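Local coordinates for protein cytochrome P450 RhF (Acinetobacter radioresistens, PDB 6RO8) that probably inserts oxygen into organic substrates at its heme iron, forming the heme domain of a longer P450 protein that also carries an iron-sulfur part, at residues 340-345 with 417-422; 199-204 with 319-324; 61-66 with 84-89; 70-75 with 346-351. All coordinates share one frame; numbering follows the deposited sequence.

Interaction 1. Residues 340-345 with 417-422; sequences KLFLVS and NTSFRG. With HIS (histidine), chain C.
The rim of the F342 ring packs against T418 in a van der Waals contact. F342 points its side chain from strand 340-343 at T418, whose side chain it meets at about a right angle. The far end of the phenyl does the touching: F342 CZ lies 3.6 Å from T418 OG1, which approaches at a slant, and F342 CE1 is 4.1 Å from S419 OG, which sits at the ring edge near its plane. With T418 OG1 between the backbone N and the carbonyl carbon (chi1 68°), the hydroxyl is turned toward F342 CZ and S419 OG.

Hydrogen bonds organise the partner loop from within. T418 OG1 donates to S419 OG over 3.1 Å, while S419 OG is also bonded to the A319 carbonyl oxygen, so these buried hydroxyls are satisfied in a chain. N417 OD1 accepts two backbone donors: F420 N, in the carbonyl plane on a lone pair at 2.7 Å, and S419 N, which stands 47° above that plane. The pair defines an Asx turn within an Asx motif. Its place between strands 406-407 and 427-429, with F420 at the bound histidine, suggests that this turn probably corresponds to the substrate recognition loop that P450s carry near the carboxyl end. N417 ND2 bonds F420 O at 2.8 Å and also L415 O, which together help fix the amide's rotation.

Ligand contact comes from F420, whose ring edge faces the bound histidine, with F420 CE1 3.4 Å from the ligand CA; its ring meets W202 edge-to-face. Y63, whose ring meets that of F342 at about 35°, and M33 also pack against F342.

Interaction 2. Residues 199-204 with 319-324; sequences VNTWGR and AWRRQV. With HEM (protoporphyrin IX containing Fe), chain B; HIS (histidine), chain C.
W202 and W320 lean on each other as two nearly parallel indoles that are slid apart. Their planes differ by 24°, yet the five-membered ring of W202 and the six-membered ring of W320 have centroids 5.7 Å apart, so the overlap is slight and the touch is made by W202 CZ2 against W320 CH2 at 3.8 Å. The same W320 corner faces the bound histidine, with W320 CH2 next to the ligand CB, while the heme methyl CMA lies over a face of the ring. W320 is thereby a wall shared by cofactor and ligand.

R321 meets the pyrrole N-H of W202, next to the atom that W320 touches. Its guanidinium is steeply turned, 68° from the indole plane, and R321 NH2 comes 3.2 Å from W202 NE1. Both atoms are donors, so this is packing and not a bond. A modelled water accepts from W202 NE1 and R321 NE, though both separations are short enough to leave its exact position doubtful. The bend of R321 at chi3 brings the guanidinium up to W202 NE1 at a slant, and R321 NH1 is held by E89 O and Y63 OH. T201 CG2 covers a face of W202, 3.4 Å above the plane of that ring, and also touches R321 NH2.

R322 turns to the heme instead: R322 NH2 meets HEM O1A edge-on at 2.9 Å with an N-H...O angle of 165°, and R322 NH1 bonds the carbonyl oxygen of R321.

The contact sets the end of helix 187-202 against strand 320-324, which runs between strands 340-343 and 82-83; helix 69-77 packs on R322, and helix 207-233 on N200.

Interaction 3. Residues 61-66 with 84-89; sequences MGYWIV and ACNALE
Y63 OH is gripped by R321 NH1 and flanked by N86 ND2 and E89 OE1, two groups that merely come near it. Y63 reaches out from strand 63-66 until Y63 OH lies 3.7 Å from E89 OE1. Its ring and that carboxylate stand 71° apart, and the distance is too long for a hydrogen bond. N86 comes from the opposite direction with its amide plane nearly parallel to the ring plane, 9° apart; N86 ND2 is 3.7 Å from Y63 OH and approaches the ring at a slant. N86 CG lies between the backbone N and the carbonyl carbon (chi1 64°), which brings the amide to the phenol, and N86 ND2 makes a weak bond to R322 O. The loop is shaped by E89 N bonding to N86 O at 3.0 Å, while G62 and Y63 form a G1 beta bulge opposite S58.

E89 OE1 is salt-bridged to K340 NZ. With this lysine on its carboxylate, E89 is probably kept ionised, and the buried phenol oxygen gains its partner from strand 320-324, two strands along the sheet, beyond 340-343.

Interaction 4. Residues 70-75 with 346-351; sequences EDVKAI and ASANHD
Within residues 70-75 and 346-351 the nearest CA atoms are those of V72 and A348, 6.7 Å apart. Regular alpha-helical bonds run through residues 70-75, as A74 N to E70 O at 2.8 Å illustrates. Residues 346-351 begin in helix and then turn off: H350 N bonds to S347 O at 3.1 Å and D351 N to A348 O at 3.2 Å, both closing onto the third residue back. This turn brings D351 round to the amino end of helix 69-77.

The apolar touch is small. Both V72 CB and V72 CG2 lie 4.0 Å from A348 CB, so the methyl of the alanine rests alongside the valine branch. That branch, CG2, is anti to the carbonyl carbon because CG1 occupies the place anti to the backbone N (chi1 169°). L343, V66 and L372 also pack on V72, and the side chain of V72 lies about 9 Å from the heme. At the polar side D351 OD2 accepts from Y69 N, and E70 N is a looser neighbour of the same oxygen at 4.3 Å. Amide N-H groups at a helix start would probably stabilise the negative charge. S347 OG, meanwhile, is bonded to the carbonyl oxygen of T67.

The two helices each follow one of a parallel pair of strands, 63-66 and 340-343, an arrangement consistent with the P450 fold, where helices B and K' flank the beta-1 sheet.

Strands 63-66, 340-343 and 320-324 lie side by side in one mixed sheet, and interactions 1, 2 and 3 all draw on it. Their centres are 6 to 9 Å apart, whereas interaction 4 sits farther out, 12 to 17 Å from the others, where helices 69-77 and 345-349 follow strands 63-66 and 340-343. Interaction 3 closes before 2 opens and 2 before 1, so the three come in series; interaction 4 alternates with 1 and 3 and encloses 2, bringing early and late chain together. Interactions 1 and 2 both reach the bound histidine, and 2 also reaches the heme, so the sheet links the pocket to the outer helices.

Interaction 1. Residues 340-345 with 417-422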
# COMPACT_ATOMS: atom_id res chain seq x y z
N LYS A 340 1.50 -0.01 20.64
CA LYS A 340 1.45 -0.01 19.18
C LYS A 340 0.82 -1.29 18.68
O LYS A 340 1.11 -2.38 19.19
CB LYS A 340 2.86 0.17 18.61
CG LYS A 340 3.47 1.51 19.02
CD LYS A 340 4.90 1.65 18.56
CE LYS A 340 5.63 2.73 19.35
NZ LYS A 340 5.33 4.09 18.85
N LEU A 341 -0.05 -1.16 17.67
CA LEU A 341 -0.82 -2.28 17.13
C LEU A 341 -0.51 -2.47 15.65
O LEU A 341 -0.48 -1.50 14.88
CB LEU A 341 -2.32 -2.03 17.31
CG LEU A 341 -2.80 -1.43 18.64
CD1 LEU A 341 -4.32 -1.38 18.66
CD2 LEU A 341 -2.29 -2.25 19.79
N PHE A 342 -0.29 -3.72 15.26
CA PHE A 342 -0.31 -4.12 13.85
C PHE A 342 -1.69 -4.67 13.53
O PHE A 342 -2.13 -5.66 14.13
CB PHE A 342 0.76 -5.18 13.55
CG PHE A 342 2.00 -4.60 12.95
CD1 PHE A 342 1.93 -3.93 11.74
CD2 PHE A 342 3.21 -4.70 13.60
CE1 PHE A 342 3.07 -3.37 11.19
CE2 PHE A 342 4.35 -4.14 13.06
CZ PHE A 342 4.28 -3.48 11.86
N LEU A 343 -2.39 -4.00 12.63
CA LEU A 343 -3.66 -4.49 12.11
C LEU A 343 -3.35 -5.32 10.87
O LEU A 343 -3.13 -4.75 9.79
CB LEU A 343 -4.59 -3.33 11.76
CG LEU A 343 -5.33 -2.59 12.88
CD1 LEU A 343 -4.40 -2.06 13.95
CD2 LEU A 343 -6.19 -1.46 12.29
N VAL A 344 -3.30 -6.65 10.98
CA VAL A 344 -2.82 -7.48 9.86
C VAL A 344 -4.00 -7.74 8.93
O VAL A 344 -4.68 -8.77 9.02
CB VAL A 344 -2.15 -8.76 10.34
CG1 VAL A 344 -1.58 -9.49 9.13
CG2 VAL A 344 -1.06 -8.43 11.28
N SER A 345 -4.22 -6.81 7.99
CA SER A 345 -5.39 -6.88 7.12
C SER A 345 -5.36 -8.09 6.19
O SER A 345 -6.43 -8.62 5.85
CB SER A 345 -5.51 -5.59 6.32
OG SER A 345 -4.25 -5.14 5.91
N ASN A 417 9.50 -6.48 4.23
CA ASN A 417 8.96 -5.38 5.01
C ASN A 417 7.69 -5.92 5.67
O ASN A 417 7.31 -7.07 5.46
CB ASN A 417 8.74 -4.14 4.14
CG ASN A 417 7.50 -4.26 3.26
OD1 ASN A 417 6.44 -3.70 3.57
ND2 ASN A 417 7.62 -5.00 2.17
N THR A 418 7.05 -5.10 6.49
CA THR A 418 5.92 -5.58 7.27
C THR A 418 4.57 -5.35 6.62
O THR A 418 3.63 -6.08 6.94
CB THR A 418 5.89 -4.90 8.66
OG1 THR A 418 5.59 -3.50 8.50
CG2 THR A 418 7.20 -5.11 9.38
N SER A 419 4.46 -4.37 5.74
CA SER A 419 3.17 -3.80 5.37
C SER A 419 2.83 -3.91 3.89
O SER A 419 1.64 -4.03 3.55
CB SER A 419 3.13 -2.33 5.79
OG SER A 419 3.04 -2.26 7.21
N PHE A 420 3.81 -3.87 3.01
CA PHE A 420 3.56 -3.91 1.58
C PHE A 420 4.05 -5.23 1.01
O PHE A 420 4.98 -5.85 1.53
CB PHE A 420 4.22 -2.72 0.89
CG PHE A 420 3.79 -1.39 1.44
CD1 PHE A 420 2.64 -0.78 0.99
CD2 PHE A 420 4.53 -0.76 2.42
CE1 PHE A 420 2.25 0.44 1.50
CE2 PHE A 420 4.14 0.46 2.92
CZ PHE A 420 2.99 1.06 2.47
N ARG A 421 3.38 -5.69 -0.05
CA ARG A 421 3.61 -7.03 -0.58
C ARG A 421 3.29 -7.09 -2.07
O ARG A 421 2.16 -6.82 -2.50
CB ARG A 421 2.78 -8.07 0.17
CG ARG A 421 3.17 -9.47 -0.21
CD ARG A 421 2.56 -10.54 0.68
NE ARG A 421 2.94 -11.87 0.20
CZ ARG A 421 4.11 -12.46 0.43
NH1 ARG A 421 5.03 -11.84 1.16
NH2 ARG A 421 4.37 -13.67 -0.06
N GLY A 422 4.30 -7.45 -2.85
CA GLY A 422 4.14 -7.78 -4.24
C GLY A 422 5.43 -8.38 -4.75
O GLY A 422 6.51 -8.13 -4.21
N HIS C . 1.88 4.25 1.61
CA HIS C . 0.65 3.47 1.62
C HIS C . 0.11 3.28 0.20
O HIS C . -1.00 2.75 0.04
CB HIS C . -0.40 4.14 2.50
CG HIS C . -0.44 5.63 2.37
ND1 HIS C . -1.60 6.33 2.11
CD2 HIS C . 0.54 6.56 2.45
CE1 HIS C . -1.33 7.62 2.04
NE2 HIS C . -0.04 7.79 2.25
OXT HIS C . 0.75 3.66 -0.78

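Interaction 2. Residues 199-204 with 319-324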
# COMPACT_ATOMS: atom_id res chain seq x y z
N VAL A 199 11.60 0.84 2.63
CA VAL A 199 12.57 0.08 3.43
C VAL A 199 12.90 0.81 4.73
O VAL A 199 13.00 0.19 5.80
CB VAL A 199 13.84 -0.18 2.61
CG1 VAL A 199 14.86 -0.85 3.49
CG2 VAL A 199 13.52 -0.99 1.39
N ASN A 200 13.13 2.11 4.66
CA ASN A 200 13.39 2.88 5.87
C ASN A 200 12.24 2.76 6.86
O ASN A 200 12.45 2.61 8.07
CB ASN A 200 13.62 4.35 5.52
CG ASN A 200 14.21 5.13 6.67
OD1 ASN A 200 15.25 4.75 7.21
ND2 ASN A 200 13.55 6.23 7.05
N THR A 201 11.00 2.83 6.36
CA THR A 201 9.83 2.92 7.23
C THR A 201 9.34 1.55 7.69
O THR A 201 9.12 1.34 8.89
CB THR A 201 8.71 3.65 6.51
OG1 THR A 201 9.21 4.89 5.98
CG2 THR A 201 7.53 3.92 7.44
N TRP A 202 9.17 0.62 6.76
CA TRP A 202 8.52 -0.65 7.04
C TRP A 202 9.46 -1.84 6.97
O TRP A 202 9.03 -2.97 7.18
CB TRP A 202 7.35 -0.87 6.07
CG TRP A 202 6.24 0.10 6.31
CD1 TRP A 202 5.26 0.03 7.26
CD2 TRP A 202 6.00 1.31 5.58
NE1 TRP A 202 4.42 1.12 7.16
CE2 TRP A 202 4.85 1.92 6.14
CE3 TRP A 202 6.64 1.94 4.51
CZ2 TRP A 202 4.33 3.12 5.67
CZ3 TRP A 202 6.13 3.14 4.05
CH2 TRP A 202 4.98 3.71 4.62
N GLY A 203 10.74 -1.61 6.67
CA GLY A 203 11.71 -2.68 6.56
C GLY A 203 12.68 -2.69 7.73
O GLY A 203 12.58 -1.93 8.69
N ARG A 204 13.63 -3.61 7.63
CA ARG A 204 14.70 -3.77 8.61
C ARG A 204 16.01 -3.71 7.84
O ARG A 204 16.68 -4.74 7.64
CB ARG A 204 14.54 -5.08 9.39
CG ARG A 204 15.38 -5.23 10.62
CD ARG A 204 15.15 -6.61 11.26
NE ARG A 204 13.93 -6.66 12.09
CZ ARG A 204 13.41 -7.77 12.61
NH1 ARG A 204 13.97 -8.95 12.38
NH2 ARG A 204 12.30 -7.70 13.36
N ALA A 319 -0.55 -5.25 6.24
CA ALA A 319 -0.57 -4.89 7.65
C ALA A 319 -0.43 -3.37 7.78
O ALA A 319 0.47 -2.78 7.17
CB ALA A 319 0.57 -5.57 8.41
N TRP A 320 -1.31 -2.75 8.55
CA TRP A 320 -1.24 -1.33 8.85
C TRP A 320 -1.18 -1.15 10.37
O TRP A 320 -1.31 -2.12 11.13
CB TRP A 320 -2.43 -0.60 8.21
CG TRP A 320 -2.11 0.79 7.75
CD1 TRP A 320 -2.75 1.95 8.13
CD2 TRP A 320 -1.09 1.19 6.82
NE1 TRP A 320 -2.18 3.04 7.51
CE2 TRP A 320 -1.17 2.61 6.70
CE3 TRP A 320 -0.11 0.50 6.09
CZ2 TRP A 320 -0.31 3.34 5.86
CZ3 TRP A 320 0.75 1.24 5.27
CH2 TRP A 320 0.63 2.64 5.16
N ARG A 321 -0.97 0.08 10.83
CA ARG A 321 -0.59 0.28 12.22
C ARG A 321 -1.47 1.32 12.92
O ARG A 321 -1.98 2.27 12.29
CB ARG A 321 0.87 0.69 12.33
CG ARG A 321 1.85 -0.38 11.87
CD ARG A 321 3.27 0.13 12.03
NE ARG A 321 3.62 1.08 10.98
CZ ARG A 321 4.72 1.84 10.97
NH1 ARG A 321 5.60 1.79 12.00
NH2 ARG A 321 4.92 2.65 9.93
N ARG A 322 -1.63 1.14 14.22
CA ARG A 322 -2.34 2.08 15.06
C ARG A 322 -1.56 2.25 16.36
O ARG A 322 -0.78 1.38 16.74
CB ARG A 322 -3.78 1.61 15.36
CG ARG A 322 -4.74 1.78 14.21
CD ARG A 322 -4.76 3.21 13.74
NE ARG A 322 -5.80 3.47 12.75
CZ ARG A 322 -5.58 3.65 11.45
NH1 ARG A 322 -4.34 3.59 10.98
NH2 ARG A 322 -6.58 3.91 10.63
N GLN A 323 -1.78 3.37 17.03
CA GLN A 323 -1.22 3.60 18.36
C GLN A 323 -2.35 3.92 19.32
O GLN A 323 -3.28 4.65 18.98
CB GLN A 323 -0.20 4.73 18.39
CG GLN A 323 0.69 4.63 19.61
CD GLN A 323 1.85 5.59 19.61
OE1 GLN A 323 2.75 5.49 18.78
NE2 GLN A 323 1.84 6.53 20.54
N VAL A 324 -2.26 3.36 20.51
CA VAL A 324 -3.31 3.48 21.52
C VAL A 324 -3.08 4.76 22.34
O VAL A 324 -1.96 5.02 22.81
CB VAL A 324 -3.36 2.23 22.40
CG1 VAL A 324 -4.38 2.36 23.52
CG2 VAL A 324 -3.64 1.00 21.53
CHA HEM B . -5.06 5.58 2.87
CHB HEM B . -4.12 1.27 0.83
CHC HEM B . -3.62 3.34 -3.56
CHD HEM B . -4.10 7.66 -1.39
C1A HEM B . -4.83 4.23 2.72
C2A HEM B . -4.83 3.22 3.76
C3A HEM B . -4.57 2.04 3.20
C4A HEM B . -4.39 2.24 1.77
CMA HEM B . -4.49 0.71 3.96
CAA HEM B . -5.10 3.45 5.26
CBA HEM B . -6.55 3.10 5.52
CGA HEM B . -6.95 3.37 6.94
O1A HEM B . -6.09 3.81 7.74
O2A HEM B . -8.14 3.15 7.26
C1B HEM B . -3.99 1.44 -0.53
C2B HEM B . -3.93 0.37 -1.52
C3B HEM B . -3.77 0.95 -2.73
C4B HEM B . -3.74 2.39 -2.56
CMB HEM B . -4.02 -1.13 -1.15
CAB HEM B . -3.67 0.29 -4.13
CBB HEM B . -3.92 -0.99 -4.40
C1C HEM B . -3.70 4.70 -3.36
C2C HEM B . -3.57 5.76 -4.36
C3C HEM B . -3.71 6.94 -3.72
C4C HEM B . -3.93 6.68 -2.33
CMC HEM B . -3.33 5.49 -5.86
CAC HEM B . -3.68 8.40 -4.25
CBC HEM B . -3.44 8.71 -5.52
C1D HEM B . -4.37 7.49 -0.05
C2D HEM B . -4.56 8.55 0.91
C3D HEM B . -4.84 7.99 2.08
C4D HEM B . -4.83 6.54 1.91
CMD HEM B . -4.47 10.07 0.65
CAD HEM B . -5.09 8.78 3.39
CBD HEM B . -6.55 9.16 3.55
CGD HEM B . -6.81 9.49 5.01
O1D HEM B . -5.85 9.43 5.81
O2D HEM B . -7.97 9.81 5.38
NA HEM B . -4.55 3.60 1.53
NB HEM B . -3.88 2.65 -1.20
NC HEM B . -3.92 5.32 -2.14
ND HEM B . -4.54 6.28 0.59
FE HEM B . -4.22 4.47 -0.34
N HIS C . 1.88 4.25 1.61
CA HIS C . 0.65 3.47 1.62
C HIS C . 0.11 3.28 0.20
O HIS C . -1.00 2.75 0.04
CB HIS C . -0.40 4.14 2.50
CG HIS C . -0.44 5.63 2.37
ND1 HIS C . -1.60 6.33 2.11
CD2 HIS C . 0.54 6.56 2.45
CE1 HIS C . -1.33 7.62 2.04
NE2 HIS C . -0.04 7.79 2.25
OXT HIS C . 0.75 3.66 -0.78
O HOH W 1 2.61 1.53 8.75
O HOH W 2 -2.01 4.74 0.25

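Interaction 3. Residues 61-66 with 84-89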
# COMPACT_ATOMS: atom_id res chain seq x y z
N MET A 61 8.80 -7.67 17.95
CA MET A 61 8.70 -6.39 17.26
C MET A 61 7.94 -5.32 18.02
O MET A 61 7.58 -4.30 17.42
CB MET A 61 8.09 -6.61 15.89
CG MET A 61 8.78 -7.71 15.18
SD MET A 61 7.88 -7.95 13.74
CE MET A 61 6.34 -8.24 14.56
N GLY A 62 7.72 -5.50 19.32
CA GLY A 62 7.17 -4.45 20.15
C GLY A 62 5.76 -4.02 19.79
O GLY A 62 5.36 -2.89 20.12
N TYR A 63 4.98 -4.89 19.16
CA TYR A 63 3.68 -4.51 18.63
C TYR A 63 2.64 -5.54 19.05
O TYR A 63 2.93 -6.74 19.11
CB TYR A 63 3.69 -4.41 17.09
CG TYR A 63 3.98 -3.02 16.53
CD1 TYR A 63 5.27 -2.51 16.52
CD2 TYR A 63 2.97 -2.26 15.97
CE1 TYR A 63 5.54 -1.26 16.00
CE2 TYR A 63 3.23 -1.00 15.44
CZ TYR A 63 4.51 -0.51 15.46
OH TYR A 63 4.78 0.75 14.95
N TRP A 64 1.44 -5.08 19.35
CA TRP A 64 0.33 -6.02 19.39
C TRP A 64 0.02 -6.49 17.97
O TRP A 64 0.14 -5.73 17.00
CB TRP A 64 -0.90 -5.38 20.02
CG TRP A 64 -0.78 -5.18 21.49
CD1 TRP A 64 -0.39 -4.04 22.14
CD2 TRP A 64 -1.06 -6.15 22.51
NE1 TRP A 64 -0.41 -4.24 23.50
CE2 TRP A 64 -0.82 -5.52 23.76
CE3 TRP A 64 -1.50 -7.48 22.49
CZ2 TRP A 64 -1.00 -6.18 24.97
CZ3 TRP A 64 -1.67 -8.13 23.70
CH2 TRP A 64 -1.42 -7.48 24.92
N ILE A 65 -0.34 -7.76 17.84
CA ILE A 65 -0.73 -8.32 16.55
C ILE A 65 -2.22 -8.63 16.60
O ILE A 65 -2.71 -9.30 17.52
CB ILE A 65 0.10 -9.56 16.19
CG1 ILE A 65 1.60 -9.31 16.40
CG2 ILE A 65 -0.22 -10.00 14.75
CD1 ILE A 65 2.31 -8.62 15.28
N VAL A 66 -2.95 -8.14 15.60
CA VAL A 66 -4.40 -8.27 15.53
C VAL A 66 -4.71 -9.02 14.23
O VAL A 66 -4.41 -8.52 13.14
CB VAL A 66 -5.07 -6.90 15.58
CG1 VAL A 66 -6.55 -7.02 15.61
CG2 VAL A 66 -4.57 -6.14 16.80
N ALA A 84 -3.76 7.08 14.12
CA ALA A 84 -2.92 6.79 12.98
C ALA A 84 -1.53 7.38 13.08
O ALA A 84 -0.77 7.27 12.12
CB ALA A 84 -3.60 7.31 11.71
N CYS A 85 -1.18 7.98 14.23
CA CYS A 85 0.05 8.78 14.31
C CYS A 85 1.28 7.97 13.94
O CYS A 85 2.19 8.48 13.28
CB CYS A 85 0.19 9.38 15.71
SG CYS A 85 0.33 8.20 17.09
N ASN A 86 1.30 6.68 14.27
CA ASN A 86 2.43 5.85 13.94
C ASN A 86 2.36 5.23 12.54
O ASN A 86 3.26 4.46 12.19
CB ASN A 86 2.57 4.73 14.98
CG ASN A 86 1.39 3.78 14.97
OD1 ASN A 86 0.29 4.14 14.53
ND2 ASN A 86 1.62 2.55 15.40
N ALA A 87 1.35 5.56 11.72
CA ALA A 87 1.18 4.85 10.46
C ALA A 87 2.38 5.01 9.53
O ALA A 87 2.62 4.13 8.69
CB ALA A 87 -0.10 5.31 9.75
N LEU A 88 3.14 6.10 9.65
CA LEU A 88 4.33 6.30 8.83
C LEU A 88 5.59 6.36 9.67
O LEU A 88 6.66 6.77 9.18
CB LEU A 88 4.19 7.56 7.98
CG LEU A 88 3.02 7.61 6.99
CD1 LEU A 88 2.98 9.00 6.38
CD2 LEU A 88 3.11 6.50 5.89
N GLU A 89 5.50 5.94 10.93
CA GLU A 89 6.62 5.94 11.84
C GLU A 89 7.64 4.87 11.46
O GLU A 89 7.29 3.78 11.00
CB GLU A 89 6.09 5.71 13.24
CG GLU A 89 7.10 5.55 14.36
CD GLU A 89 6.39 5.17 15.64
OE1 GLU A 89 6.25 3.96 15.90
OE2 GLU A 89 5.92 6.08 16.34

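Interaction 4. Residues 70-75 with 346-351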
# COMPACT_ATOMS: atom_id res chain seq x y z
N GLU A 70 -13.12 -8.95 12.59
CA GLU A 70 -13.90 -8.03 13.40
C GLU A 70 -13.01 -7.13 14.26
O GLU A 70 -13.28 -5.94 14.40
CB GLU A 70 -14.89 -8.80 14.27
CG GLU A 70 -16.12 -9.33 13.54
CD GLU A 70 -16.90 -8.26 12.77
OE1 GLU A 70 -16.83 -7.06 13.14
OE2 GLU A 70 -17.59 -8.61 11.79
N ASP A 71 -11.93 -7.68 14.85
CA ASP A 71 -11.03 -6.85 15.65
C ASP A 71 -10.39 -5.76 14.81
O ASP A 71 -10.39 -4.58 15.20
CB ASP A 71 -9.93 -7.70 16.30
CG ASP A 71 -10.46 -8.80 17.20
OD1 ASP A 71 -11.50 -8.59 17.86
OD2 ASP A 71 -9.80 -9.86 17.26
N VAL A 72 -9.82 -6.14 13.65
CA VAL A 72 -9.15 -5.16 12.79
C VAL A 72 -10.12 -4.07 12.37
O VAL A 72 -9.81 -2.87 12.42
CB VAL A 72 -8.51 -5.87 11.58
CG1 VAL A 72 -8.02 -4.83 10.51
CG2 VAL A 72 -7.37 -6.80 12.04
N LYS A 73 -11.34 -4.45 11.98
CA LYS A 73 -12.34 -3.45 11.63
C LYS A 73 -12.66 -2.57 12.82
O LYS A 73 -12.75 -1.34 12.69
CB LYS A 73 -13.60 -4.13 11.09
CG LYS A 73 -14.55 -3.17 10.41
CD LYS A 73 -15.44 -3.86 9.40
CE LYS A 73 -16.89 -3.82 9.86
NZ LYS A 73 -17.82 -4.11 8.72
N ALA A 74 -12.84 -3.17 14.00
CA ALA A 74 -13.21 -2.39 15.17
C ALA A 74 -12.17 -1.31 15.47
O ALA A 74 -12.51 -0.15 15.71
CB ALA A 74 -13.38 -3.32 16.37
N ILE A 75 -10.88 -1.67 15.40
CA ILE A 75 -9.82 -0.70 15.65
C ILE A 75 -9.81 0.40 14.57
O ILE A 75 -9.64 1.59 14.89
CB ILE A 75 -8.47 -1.44 15.78
CG1 ILE A 75 -8.49 -2.30 17.05
CG2 ILE A 75 -7.29 -0.47 15.83
CD1 ILE A 75 -7.81 -3.65 16.91
N ALA A 346 -4.18 -8.54 5.75
CA ALA A 346 -4.11 -9.82 5.05
C ALA A 346 -4.74 -10.93 5.88
O ALA A 346 -5.47 -11.77 5.35
CB ALA A 346 -2.66 -10.16 4.73
N SER A 347 -4.49 -10.93 7.19
CA SER A 347 -5.05 -11.95 8.06
C SER A 347 -6.56 -11.79 8.19
O SER A 347 -7.30 -12.78 8.18
CB SER A 347 -4.40 -11.87 9.44
OG SER A 347 -5.02 -12.77 10.32
N ALA A 348 -7.01 -10.54 8.34
CA ALA A 348 -8.43 -10.29 8.50
C ALA A 348 -9.20 -10.69 7.25
O ALA A 348 -10.35 -11.14 7.32
CB ALA A 348 -8.66 -8.81 8.80
N ASN A 349 -8.56 -10.51 6.08
CA ASN A 349 -9.18 -10.85 4.81
C ASN A 349 -9.20 -12.35 4.58
O ASN A 349 -9.94 -12.80 3.69
CB ASN A 349 -8.47 -10.14 3.67
CG ASN A 349 -8.68 -8.63 3.71
OD1 ASN A 349 -9.54 -8.13 4.44
ND2 ASN A 349 -7.91 -7.89 2.89
N HIS A 350 -8.45 -13.12 5.36
CA HIS A 350 -8.52 -14.57 5.30
C HIS A 350 -9.19 -15.15 6.54
O HIS A 350 -9.01 -16.33 6.85
CB HIS A 350 -7.12 -15.14 5.12
CG HIS A 350 -6.59 -14.98 3.74
ND1 HIS A 350 -6.45 -16.03 2.86
CD2 HIS A 350 -6.20 -13.87 3.06
CE1 HIS A 350 -5.97 -15.59 1.71
NE2 HIS A 350 -5.82 -14.28 1.80
N ASP A 351 -9.96 -14.31 7.25
CA ASP A 351 -10.66 -14.73 8.45
C ASP A 351 -11.85 -15.61 8.06
O ASP A 351 -12.84 -15.13 7.49
CB ASP A 351 -11.11 -13.51 9.25
CG ASP A 351 -11.58 -13.86 10.66
OD1 ASP A 351 -11.78 -15.06 10.96
OD2 ASP A 351 -11.76 -12.92 11.48